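Local coordinates for protein glutaminase 1 (Escherichia coli, PDB 1U60) that catalyses the hydrolysis of L-glutamine to L-glutamate and ammonium, at residues Val46-Val52 / Asn218-His222; Val70-Ala74 / Ile234-Met238; Leu75-Val80 / Thr123-Asn128; Leu112-Val116 / Glu237-Gly242. All blocks are in the same frame, centred on the assembly; numbering follows the deposited sequence. Where two conformers were deposited one is given.

Contacts 2, 3 and 4 form a connected interior cluster, while contact 1 lies apart at one end of the five-stranded antiparallel sheet, its centre about 19 to 25 Å from the other three centres. Contacts 2 and 3 share helix 68-80 and have centres about 11 Å apart; contacts 2 and 4 share helix 231-241, with Glu237 and Met238 in both, and centres about 8 Å apart. Along the chain, contact 3 is nested inside the loops closed by contacts 1 and 2, whereas contacts 1 and 4 cross. Packing around helices 68-80 and 231-241 thus brings distant parts of the glutaminase family region together near predicted substrate-binding residues, among them Ser66, Asn117 and Tyr244.

Contact 1. Residues Val46-Val52 / Asn218-His222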
loop_
_atom_site.group_PDB
_atom_site.type_symbol
_atom_site.label_atom_id
_atom_site.label_comp_id
_atom_site.label_asym_id
_atom_site.label_seq_id
_atom_site.Cartn_x
_atom_site.Cartn_y
_atom_site.Cartn_z
ATOM N N VAL A 46 16.515 9.502 -13.232
ATOM C CA VAL A 46 17.240 10.597 -12.654
ATOM C C VAL A 46 17.669 10.162 -11.254
ATOM O O VAL A 46 16.837 9.842 -10.416
ATOM C CB VAL A 46 16.424 11.877 -12.607
ATOM C CG1 VAL A 46 17.275 12.978 -11.870
ATOM C CG2 VAL A 46 16.070 12.322 -14.042
ATOM N N THR A 47 18.978 10.133 -11.000
ATOM C CA THR A 47 19.479 9.622 -9.716
ATOM C C THR A 47 19.509 10.724 -8.680
ATOM O O THR A 47 19.468 11.890 -9.024
ATOM C CB THR A 47 20.913 9.026 -9.832
ATOM O OG1 THR A 47 21.898 10.062 -10.027
ATOM C CG2 THR A 47 21.017 8.121 -11.076
ATOM N N CYS A 48 19.615 10.319 -7.418
ATOM C CA CYS A 48 19.740 11.256 -6.307
ATOM C C CYS A 48 20.996 12.077 -6.364
ATOM O O CYS A 48 21.096 13.123 -5.704
ATOM C CB CYS A 48 19.654 10.500 -4.985
ATOM S SG CYS A 48 17.949 10.024 -4.762
ATOM N N ASP A 49 21.955 11.649 -7.166
ATOM C CA ASP A 49 23.156 12.454 -7.412
ATOM C C ASP A 49 23.106 13.340 -8.641
ATOM O O ASP A 49 24.100 13.971 -8.966
ATOM C CB ASP A 49 24.415 11.566 -7.441
ATOM C CG ASP A 49 24.729 10.993 -6.078
ATOM O OD1 ASP A 49 24.670 11.780 -5.098
ATOM O OD2 ASP A 49 24.995 9.781 -5.871
ATOM N N GLY A 50 21.961 13.398 -9.318
ATOM C CA GLY A 50 21.759 14.296 -10.422
ATOM C C GLY A 50 22.234 13.822 -11.800
ATOM O O GLY A 50 22.409 14.623 -12.724
ATOM N N ASN A 51 22.444 12.536 -11.942
ATOM C CA ASN A 51 22.751 11.938 -13.235
ATOM C C ASN A 51 21.487 11.501 -13.950
ATOM O O ASN A 51 20.559 10.995 -13.303
ATOM C CB ASN A 51 23.726 10.764 -13.040
ATOM C CG ASN A 51 25.106 11.278 -12.630
ATOM O OD1 ASN A 51 25.643 12.136 -13.343
ATOM N ND2 ASN A 51 25.591 10.900 -11.451
ATOM N N VAL A 52 21.476 11.626 -15.276
ATOM C CA VAL A 52 20.275 11.436 -16.068
ATOM C C VAL A 52 20.569 10.448 -17.170
ATOM O O VAL A 52 21.558 10.609 -17.882
ATOM C CB VAL A 52 19.789 12.760 -16.727
ATOM C CG1 VAL A 52 18.568 12.507 -17.573
ATOM C CG2 VAL A 52 19.505 13.806 -15.678
ATOM N N ASN A 218 15.834 18.501 -4.969
ATOM C CA ASN A 218 15.921 18.349 -6.434
ATOM C C ASN A 218 17.405 18.239 -6.823
ATOM O O ASN A 218 18.180 19.187 -6.604
ATOM C CB ASN A 218 15.235 19.521 -7.160
ATOM C CG ASN A 218 15.300 19.356 -8.679
ATOM O OD1 ASN A 218 16.313 18.893 -9.226
ATOM N ND2 ASN A 218 14.226 19.743 -9.375
ATOM N N PRO A 219 17.836 17.063 -7.288
ATOM C CA PRO A 219 19.276 16.842 -7.511
ATOM C C PRO A 219 19.813 17.562 -8.754
ATOM O O PRO A 219 21.032 17.576 -8.958
ATOM C CB PRO A 219 19.387 15.310 -7.598
ATOM C CG PRO A 219 18.055 14.870 -8.220
ATOM C CD PRO A 219 17.039 15.866 -7.666
ATOM N N LEU A 220 18.947 18.151 -9.592
ATOM C CA LEU A 220 19.409 18.866 -10.777
ATOM C C LEU A 220 19.589 20.348 -10.496
ATOM O O LEU A 220 20.472 20.974 -11.064
ATOM C CB LEU A 220 18.474 18.680 -11.976
ATOM C CG LEU A 220 18.300 17.216 -12.400
ATOM C CD1 LEU A 220 17.430 17.135 -13.655
ATOM C CD2 LEU A 220 19.599 16.415 -12.577
ATOM N N THR A 221 18.752 20.900 -9.615
ATOM C CA THR A 221 18.833 22.305 -9.250
ATOM C C THR A 221 19.537 22.445 -7.897
ATOM O O THR A 221 19.721 23.566 -7.466
ATOM C CB THR A 221 17.431 22.946 -9.147
ATOM O OG1 THR A 221 16.619 22.205 -8.212
ATOM C CG2 THR A 221 16.681 22.836 -10.460
ATOM N N HIS A 222 19.842 21.327 -7.217
ATOM C CA HIS A 222 20.568 21.327 -5.924
ATOM C C HIS A 222 19.845 22.235 -4.949
ATOM O O HIS A 222 20.446 23.176 -4.370
ATOM C CB HIS A 222 22.039 21.805 -6.082
ATOM C CG HIS A 222 22.762 21.151 -7.218
ATOM N ND1 HIS A 222 22.807 21.690 -8.485
ATOM C CD2 HIS A 222 23.460 19.990 -7.284
ATOM C CE1 HIS A 222 23.472 20.875 -9.289
ATOM N NE2 HIS A 222 23.892 19.846 -8.581
#
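Pro219 pushes its ring into the turn Thr47-Gly50, and its atoms can be followed in order. CB starts the contact, 3.4 Å from Cys48 O and 3.6 Å from Gly50 N, so it rests against the backbone of the turn. CG comes next, 3.4 Å from Thr47 O and 4.2 Å from Val46 CG1. No hydrogen bond joins the two segments; the ring carbons CB and CG pack on the turn's peptide groups. That turn is the tip of a beta hairpin between strands 42-47 and 52-56 of the antiparallel sheet. It is type I and closes with a G1 bulge: Gly50 N bonds to Thr47 O, Thr47 N bonds to Asn51 O, and Gly50 has a positive phi of 85°. Leu220 extends the contact past the bulge. Its CG stands anti to the carbonyl carbon (chi1 -59°), and the branch ends with CD2 3.3 Å from Gly50 O; the same methyl meets Val52 CG2 at 4.1 Å, the two side chains crossing at about a right angle. Asn218 opens an Asx turn that spans Pro219 and Leu220: its OD1 takes Leu220 N at 2.8 Å in the carbonyl plane. Thr221 N, coming from above that plane, completes an Asx motif. Asn218 ND2 bonds to Gln145 O, while Val46 and Leu220 also touch helix 202-213, through Ala210 and Thr207.

Contact 2. Residues Val70-Ala74 / Ile234-Met238; sequences VCTLA and ILAEM
Val70 O receives the amide of Ala74 (N to O 2.9 Å), the routine bond that closes one turn of helix 68-80 and places both side chains on the flank used here. The partner is helix 231-241, and the pair is a roughly antiparallel helix packing in the core of this beta-lactamase-clan fold: the axes of the two short segments run at 143° to each other and approach to 10.7 Å. With no hydrogen bond between the segments, the contact rests on carbon and sulfur packing. Val70 works with both branches. Its CG1, anti to the backbone N (chi1 170°), meets Ile234 CG2 at 3.9 Å, and its CG2 lies against Met238 CG at 4.1 Å. The thioether of Met238 comes across this fork, SD being equally far from both valine methyls, and the two side chains cross at about a right angle. One turn on, Leu73 reaches toward the opposite helix and sets CD2 on the aliphatic part of Glu237, 3.8 Å from CG, so the stem of this acidic residue packs as hydrocarbon. The side chain of Val70 is about 8 Å from those of Ser66 and Tyr244, both predicted to bind substrate. Leu212 of helix 202-213 covers Val70 and Ile234, while Tyr252 of the second subunit packs on Ala236 and Glu237. At the Ala74 end, the extended arm of Ile234 reaches the neighbouring helix with its terminal methyl, CD1 lying 3.7 Å from Ala74 CB.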
loop_
_atom_site.group_PDB
_atom_site.type_symbol
_atom_site.label_atom_id
_atom_site.label_comp_id
_atom_site.label_asym_id
_atom_site.label_seq_id
_atom_site.Cartn_x
_atom_site.Cartn_y
_atom_site.Cartn_z
ATOM N N VAL A 70 0.396 14.478 -6.919
ATOM C CA VAL A 70 1.545 14.223 -6.038
ATOM C C VAL A 70 2.118 15.590 -5.646
ATOM O O VAL A 70 2.510 15.814 -4.482
ATOM C CB VAL A 70 2.589 13.333 -6.737
ATOM C CG1 VAL A 70 3.879 13.281 -5.935
ATOM C CG2 VAL A 70 2.034 11.964 -6.985
ATOM N N CYS A 71 2.205 16.497 -6.621
ATOM C CA CYS A 71 2.827 17.795 -6.347
ATOM C C CYS A 71 1.988 18.648 -5.383
ATOM O O CYS A 71 2.506 19.312 -4.506
ATOM C CB CYS A 71 3.053 18.593 -7.623
ATOM S SG CYS A 71 3.960 17.703 -8.938
ATOM N N THR A 72 0.670 18.634 -5.554
ATOM C CA THR A 72 -0.152 19.454 -4.683
ATOM C C THR A 72 -0.199 18.847 -3.291
ATOM O O THR A 72 -0.276 19.586 -2.253
ATOM C CB THR A 72 -1.539 19.605 -5.344
ATOM O OG1 THR A 72 -1.391 20.510 -6.474
ATOM C CG2 THR A 72 -2.576 20.213 -4.379
ATOM N N LEU A 73 -0.187 17.511 -3.221
ATOM C CA LEU A 73 -0.079 16.846 -1.937
ATOM C C LEU A 73 1.194 17.321 -1.231
ATOM O O LEU A 73 1.213 17.563 -0.017
ATOM C CB LEU A 73 -0.063 15.327 -2.120
ATOM C CG LEU A 73 0.251 14.488 -0.897
ATOM C CD1 LEU A 73 -0.740 14.889 0.245
ATOM C CD2 LEU A 73 0.228 12.992 -1.163
ATOM N N ALA A 74 2.299 17.337 -1.971
ATOM C CA ALA A 74 3.582 17.735 -1.371
ATOM C C ALA A 74 3.458 19.154 -0.788
ATOM O O ALA A 74 3.853 19.419 0.354
ATOM C CB ALA A 74 4.653 17.642 -2.359
ATOM N N ILE A 234 4.137 11.202 1.428
ATOM C CA ILE A 234 3.817 11.288 -0.031
ATOM C C ILE A 234 3.933 9.911 -0.680
ATOM O O ILE A 234 3.054 9.463 -1.426
ATOM C CB ILE A 234 4.714 12.234 -0.751
ATOM C CG1 ILE A 234 4.548 13.634 -0.210
ATOM C CG2 ILE A 234 4.446 12.183 -2.246
ATOM C CD1 ILE A 234 5.676 14.536 -0.626
ATOM N N LEU A 235 5.019 9.238 -0.398
ATOM C CA LEU A 235 5.257 7.902 -0.939
ATOM C C LEU A 235 4.276 6.848 -0.440
ATOM O O LEU A 235 3.890 5.963 -1.210
ATOM C CB LEU A 235 6.703 7.473 -0.629
ATOM C CG LEU A 235 7.825 8.353 -1.236
ATOM C CD1 LEU A 235 9.165 7.777 -0.996
ATOM C CD2 LEU A 235 7.622 8.610 -2.756
ATOM N N ALA A 236 3.851 6.951 0.821
ATOM C CA ALA A 236 2.852 6.047 1.358
ATOM C C ALA A 236 1.545 6.218 0.597
ATOM O O ALA A 236 0.920 5.221 0.181
ATOM C CB ALA A 236 2.616 6.295 2.826
ATOM N N GLU A 237 1.145 7.462 0.379
ATOM C CA GLU A 237 -0.088 7.722 -0.359
ATOM C C GLU A 237 0.000 7.143 -1.776
ATOM O O GLU A 237 -0.987 6.529 -2.256
ATOM C CB GLU A 237 -0.389 9.224 -0.416
ATOM C CG GLU A 237 -0.707 9.914 0.952
ATOM C CD GLU A 237 -2.095 9.787 1.502
ATOM O OE1 GLU A 237 -2.866 8.855 1.112
ATOM O OE2 GLU A 237 -2.434 10.655 2.402
ATOM N N MET A 238 1.149 7.323 -2.424
ATOM C CA MET A 238 1.384 6.762 -3.745
ATOM C C MET A 238 1.280 5.221 -3.700
ATOM O O MET A 238 0.639 4.632 -4.577
ATOM C CB MET A 238 2.745 7.178 -4.285
ATOM C CG MET A 238 2.782 8.671 -4.733
ATOM S SD MET A 238 4.452 9.298 -4.987
ATOM C CE MET A 238 4.971 8.353 -6.421
#

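Contact 3. Residues Leu75-Val80 / Thr123-Asn128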
loop_
_atom_site.group_PDB
_atom_site.type_symbol
_atom_site.label_atom_id
_atom_site.label_comp_id
_atom_site.label_asym_id
_atom_site.label_seq_id
_atom_site.Cartn_x
_atom_site.Cartn_y
_atom_site.Cartn_z
ATOM N N LEU A 75 2.823 20.058 -1.541
ATOM C CA LEU A 75 2.617 21.415 -1.045
ATOM C C LEU A 75 1.710 21.468 0.181
ATOM O O LEU A 75 1.966 22.212 1.134
ATOM C CB LEU A 75 2.096 22.313 -2.180
ATOM C CG LEU A 75 1.972 23.773 -1.824
ATOM C CD1 LEU A 75 3.274 24.349 -1.266
ATOM C CD2 LEU A 75 1.512 24.501 -3.042
ATOM N N ALA A 76 0.642 20.669 0.182
ATOM C CA ALA A 76 -0.287 20.691 1.317
ATOM C C ALA A 76 0.442 20.238 2.563
ATOM O O ALA A 76 0.244 20.779 3.657
ATOM C CB ALA A 76 -1.446 19.798 1.077
ATOM N N LEU A 77 1.309 19.241 2.428
ATOM C CA LEU A 77 2.081 18.782 3.576
ATOM C C LEU A 77 3.014 19.866 4.112
ATOM O O LEU A 77 3.136 20.053 5.335
ATOM C CB LEU A 77 2.851 17.491 3.265
ATOM C CG LEU A 77 2.056 16.182 3.092
ATOM C CD1 LEU A 77 2.889 15.173 2.356
ATOM C CD2 LEU A 77 1.596 15.652 4.447
ATOM N N GLU A 78 3.633 20.632 3.230
ATOM C CA GLU A 78 4.511 21.709 3.645
ATOM C C GLU A 78 3.693 22.805 4.317
ATOM O O GLU A 78 4.133 23.372 5.339
ATOM C CB GLU A 78 5.273 22.323 2.459
ATOM C CG GLU A 78 6.243 21.379 1.761
ATOM C CD GLU A 78 7.396 20.972 2.665
ATOM O OE1 GLU A 78 7.946 21.862 3.369
ATOM O OE2 GLU A 78 7.730 19.776 2.725
ATOM N N ASP A 79 2.499 23.071 3.790
ATOM C CA ASP A 79 1.614 24.125 4.319
ATOM C C ASP A 79 0.957 23.813 5.655
ATOM O O ASP A 79 0.979 24.649 6.556
ATOM C CB ASP A 79 0.501 24.453 3.348
ATOM C CG ASP A 79 0.938 25.340 2.203
ATOM O OD1 ASP A 79 2.131 25.749 2.100
ATOM O OD2 ASP A 79 0.124 25.609 1.296
ATOM N N VAL A 80 0.363 22.614 5.812
ATOM C CA VAL A 80 -0.471 22.321 6.979
ATOM C C VAL A 80 -0.004 21.106 7.808
ATOM O O VAL A 80 -0.457 20.922 8.922
ATOM C CB VAL A 80 -1.972 22.179 6.599
ATOM C CG1 VAL A 80 -2.481 23.434 5.884
ATOM C CG2 VAL A 80 -2.254 20.895 5.744
ATOM N N THR A 123 -7.453 18.455 -1.630
ATOM C CA THR A 123 -6.061 18.806 -1.297
ATOM C C THR A 123 -5.724 20.170 -1.979
ATOM O O THR A 123 -5.111 21.052 -1.380
ATOM C CB THR A 123 -5.134 17.722 -1.720
ATOM O OG1 THR A 123 -5.525 16.456 -1.094
ATOM C CG2 THR A 123 -3.691 18.026 -1.287
ATOM N N THR A 124 -6.117 20.350 -3.242
ATOM C CA THR A 124 -5.960 21.633 -3.909
ATOM C C THR A 124 -6.628 22.760 -3.107
ATOM O O THR A 124 -6.056 23.839 -2.998
ATOM C CB THR A 124 -6.541 21.538 -5.323
ATOM O OG1 THR A 124 -5.764 20.641 -6.120
ATOM C CG2 THR A 124 -6.473 22.870 -6.073
ATOM N N SER A 125 -7.783 22.501 -2.506
ATOM C CA SER A 125 -8.509 23.501 -1.725
ATOM C C SER A 125 -7.881 23.795 -0.358
ATOM O O SER A 125 -8.201 24.836 0.250
ATOM C CB SER A 125 -9.974 23.048 -1.481
ATOM O OG SER A 125 -10.093 22.113 -0.399
ATOM N N LEU A 126 -7.053 22.870 0.114
ATOM C CA LEU A 126 -6.357 22.917 1.420
ATOM C C LEU A 126 -5.095 23.772 1.421
ATOM O O LEU A 126 -4.679 24.220 2.491
ATOM C CB LEU A 126 -6.007 21.487 1.876
ATOM C CG LEU A 126 -5.470 21.224 3.285
ATOM C CD1 LEU A 126 -6.322 21.867 4.362
ATOM C CD2 LEU A 126 -5.308 19.728 3.531
ATOM N N ILE A 127 -4.496 24.001 0.246
ATOM C CA ILE A 127 -3.291 24.833 0.047
ATOM C C ILE A 127 -3.512 26.235 0.645
ATOM O O ILE A 127 -4.600 26.772 0.521
ATOM C CB ILE A 127 -3.040 24.883 -1.570
ATOM C CG1 ILE A 127 -2.637 23.509 -2.026
ATOM C CG2 ILE A 127 -2.052 25.930 -2.100
ATOM C CD1 ILE A 127 -1.775 22.871 -1.154
ATOM N N ASN A 128 -2.500 26.810 1.287
ATOM C CA ASN A 128 -2.601 28.202 1.761
ATOM C C ASN A 128 -2.666 29.159 0.546
ATOM O O ASN A 128 -1.872 29.074 -0.391
ATOM C CB ASN A 128 -1.338 28.588 2.567
ATOM C CG ASN A 128 -1.233 27.940 3.940
ATOM O OD1 ASN A 128 -0.144 27.969 4.533
ATOM N ND2 ASN A 128 -2.329 27.466 4.486
HETATM O O HOH W 1 -1.149 26.914 7.410
#
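The carboxylate of Asp79 and the amide of Asn128 stack face on face, their planes only 7° apart, with Asn128 OD1 3.7 Å from Asp79 CG; the side chains slide past each other in opposite directions. The same carboxylate is gripped by the backbone: Asn128 N donates to Asp79 OD2 at 2.9 Å and 162°, arriving 35° above the carboxylate plane. Arg138 NH1 forms a salt bridge with that oxygen and also bonds to Asn128 O, so one guanidinium nitrogen links the Asp79 carboxylate to the backbone carbonyl of Asn128. Asn128 ND2 donates to a water that in turn donates to Asp79 O, a bridge of 3.2 Å on each side. Away from the polar end, Ile127 feeds its CD1 against the helix backbone, 3.5 Å from Ala76 N, while Leu75 crosses it at about a right angle. Ala76 CB also meets Thr123 CG2 at 3.7 Å. Beyond, Val80 CG2, held in the crowded position between backbone N and carbonyl carbon, touches Leu126 CD2 at 3.9 Å. The contact therefore docks the last turns of helix 68-80 on the end of helix 117-126 and the residues after it, with helix 132-147 covering Leu75 and Ile127 through Arg138 and helix 82-88 covering Ala76 and Val80 through Val85.

Contact 4. Residues Leu112-Val116 / Glu237-Gly242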
loop_
_atom_site.group_PDB
_atom_site.type_symbol
_atom_site.label_atom_id
_atom_site.label_comp_id
_atom_site.label_asym_id
_atom_site.label_seq_id
_atom_site.Cartn_x
_atom_site.Cartn_y
_atom_site.Cartn_z
ATOM N N LEU A 112 -10.949 10.173 1.487
ATOM C CA LEU A 112 -10.023 9.093 1.803
ATOM C C LEU A 112 -8.617 9.213 1.334
ATOM O O LEU A 112 -7.719 8.951 2.125
ATOM C CB LEU A 112 -10.534 7.701 1.371
ATOM C CG LEU A 112 -11.594 6.951 2.205
ATOM C CD1 LEU A 112 -11.408 5.386 2.267
ATOM C CD2 LEU A 112 -12.027 7.588 3.442
ATOM N N SER A 113 -8.393 9.560 0.068
ATOM C CA SER A 113 -7.029 9.621 -0.496
ATOM C C SER A 113 -6.840 10.911 -1.284
ATOM O O SER A 113 -7.698 11.227 -2.122
ATOM C CB SER A 113 -6.743 8.442 -1.443
ATOM O OG SER A 113 -5.513 8.652 -2.179
ATOM N N PRO A 114 -5.719 11.615 -1.100
ATOM C CA PRO A 114 -5.398 12.794 -1.955
ATOM C C PRO A 114 -5.116 12.431 -3.399
ATOM O O PRO A 114 -4.955 13.304 -4.212
ATOM C CB PRO A 114 -4.098 13.357 -1.369
ATOM C CG PRO A 114 -3.654 12.391 -0.307
ATOM C CD PRO A 114 -4.705 11.372 -0.062
ATOM N N LEU A 115 -5.040 11.144 -3.700
ATOM C CA LEU A 115 -4.733 10.679 -5.050
ATOM C C LEU A 115 -5.901 10.175 -5.877
ATOM O O LEU A 115 -5.680 9.794 -6.994
ATOM C CB LEU A 115 -3.564 9.691 -5.048
ATOM C CG LEU A 115 -2.312 10.112 -4.311
ATOM C CD1 LEU A 115 -1.192 9.074 -4.479
ATOM C CD2 LEU A 115 -1.794 11.514 -4.770
ATOM N N VAL A 116 -7.126 10.114 -5.322
ATOM C CA VAL A 116 -8.298 9.984 -6.175
ATOM C C VAL A 116 -8.803 11.398 -6.491
ATOM O O VAL A 116 -8.370 12.343 -5.868
ATOM C CB VAL A 116 -9.380 9.097 -5.593
ATOM C CG1 VAL A 116 -8.786 7.694 -5.324
ATOM C CG2 VAL A 116 -10.012 9.736 -4.352
ATOM N N GLU A 237 1.145 7.462 0.379
ATOM C CA GLU A 237 -0.088 7.722 -0.359
ATOM C C GLU A 237 0.000 7.143 -1.776
ATOM O O GLU A 237 -0.987 6.529 -2.256
ATOM C CB GLU A 237 -0.389 9.224 -0.416
ATOM C CG GLU A 237 -0.707 9.914 0.952
ATOM C CD GLU A 237 -2.095 9.787 1.502
ATOM O OE1 GLU A 237 -2.866 8.855 1.112
ATOM O OE2 GLU A 237 -2.434 10.655 2.402
ATOM N N MET A 238 1.149 7.323 -2.424
ATOM C CA MET A 238 1.384 6.762 -3.745
ATOM C C MET A 238 1.280 5.221 -3.700
ATOM O O MET A 238 0.639 4.632 -4.577
ATOM C CB MET A 238 2.745 7.178 -4.285
ATOM C CG MET A 238 2.782 8.671 -4.733
ATOM S SD MET A 238 4.452 9.298 -4.987
ATOM C CE MET A 238 4.971 8.353 -6.421
ATOM N N MET A 239 1.888 4.567 -2.713
ATOM C CA MET A 239 1.840 3.102 -2.671
ATOM C C MET A 239 0.385 2.664 -2.580
ATOM O O MET A 239 0.033 1.638 -3.149
ATOM C CB MET A 239 2.627 2.543 -1.482
ATOM C CG MET A 239 2.799 1.001 -1.476
ATOM S SD MET A 239 3.839 0.331 -2.672
ATOM C CE MET A 239 5.258 1.029 -2.360
ATOM N N MET A 240 -0.454 3.407 -1.856
ATOM C CA MET A 240 -1.799 2.915 -1.623
ATOM C C MET A 240 -2.753 3.135 -2.805
ATOM O O MET A 240 -3.666 2.364 -3.016
ATOM C CB MET A 240 -2.375 3.522 -0.356
ATOM C CG MET A 240 -1.540 3.297 0.891
ATOM S SD MET A 240 -1.136 1.622 1.358
ATOM C CE MET A 240 -2.840 0.909 1.498
ATOM N N GLU A 241 -2.533 4.170 -3.588
ATOM C CA GLU A 241 -3.545 4.616 -4.561
ATOM C C GLU A 241 -3.016 5.199 -5.881
ATOM O O GLU A 241 -3.810 5.547 -6.741
ATOM C CB GLU A 241 -4.397 5.685 -3.850
ATOM C CG GLU A 241 -5.642 6.174 -4.525
ATOM C CD GLU A 241 -6.681 5.074 -4.731
ATOM O OE1 GLU A 241 -7.150 4.492 -3.720
ATOM O OE2 GLU A 241 -7.081 4.836 -5.889
ATOM N N GLY A 242 -1.699 5.299 -6.051
ATOM C CA GLY A 242 -1.114 6.039 -7.166
ATOM C C GLY A 242 -1.424 5.504 -8.560
ATOM O O GLY A 242 -1.349 6.237 -9.531
HETATM O O HOH W 2 -3.524 7.315 -1.024
HETATM O O HOH W 3 -3.618 7.981 -7.967
#
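Pro114 and Glu237 form the tight part: the proline's CD and CG lie over the carboxylate, CD 3.3 Å from Glu237 OE1 and CG 3.4 Å from Glu237 OE2, the side chains crossing at about a right angle. Glu237 bends at chi2 (-81°), and the bend presents one face of the carboxylate to the ring. Leu115 is equally close, with CD1 3.4 Å from Glu237 O, so this methyl packs on the helix backbone. Val116 CG1 meets the carboxylate of Glu241, 3.4 Å from OE2, while Glu241 OE1 is held by Thr94 N. In contrast to this dense packing, no direct hydrogen bond joins the segments; two ordered waters bridge their polar groups. One accepts from Ser113 OG at 2.7 Å and donates to Glu237 OE1 at 2.7 Å and to Glu237 O, a three-bond grip within a buried contact. Ser113 OG also accepts from Leu115 N, an ST turn inside the type I turn Ser113-Val116. The second water donates to Leu115 O and, at 2.7 Å, to Glu241 O. Leu115 O has a further donor in Lys69 NZ, three residues beyond Ser66 as in an SxxK motif, and Gly242 O bonds to Lys259 NZ. Val116 is the N-cap of helix 117-126, whose Asn117 is predicted to bind substrate, and the side chain of Glu241 is about 4 Å from that of Tyr244, likewise predicted. The loop 112-116 is thereby set beside the end of helix 231-241, with helix 68-80 packing on Pro114 through Leu73 and strand 258-260 bonded to Gly242.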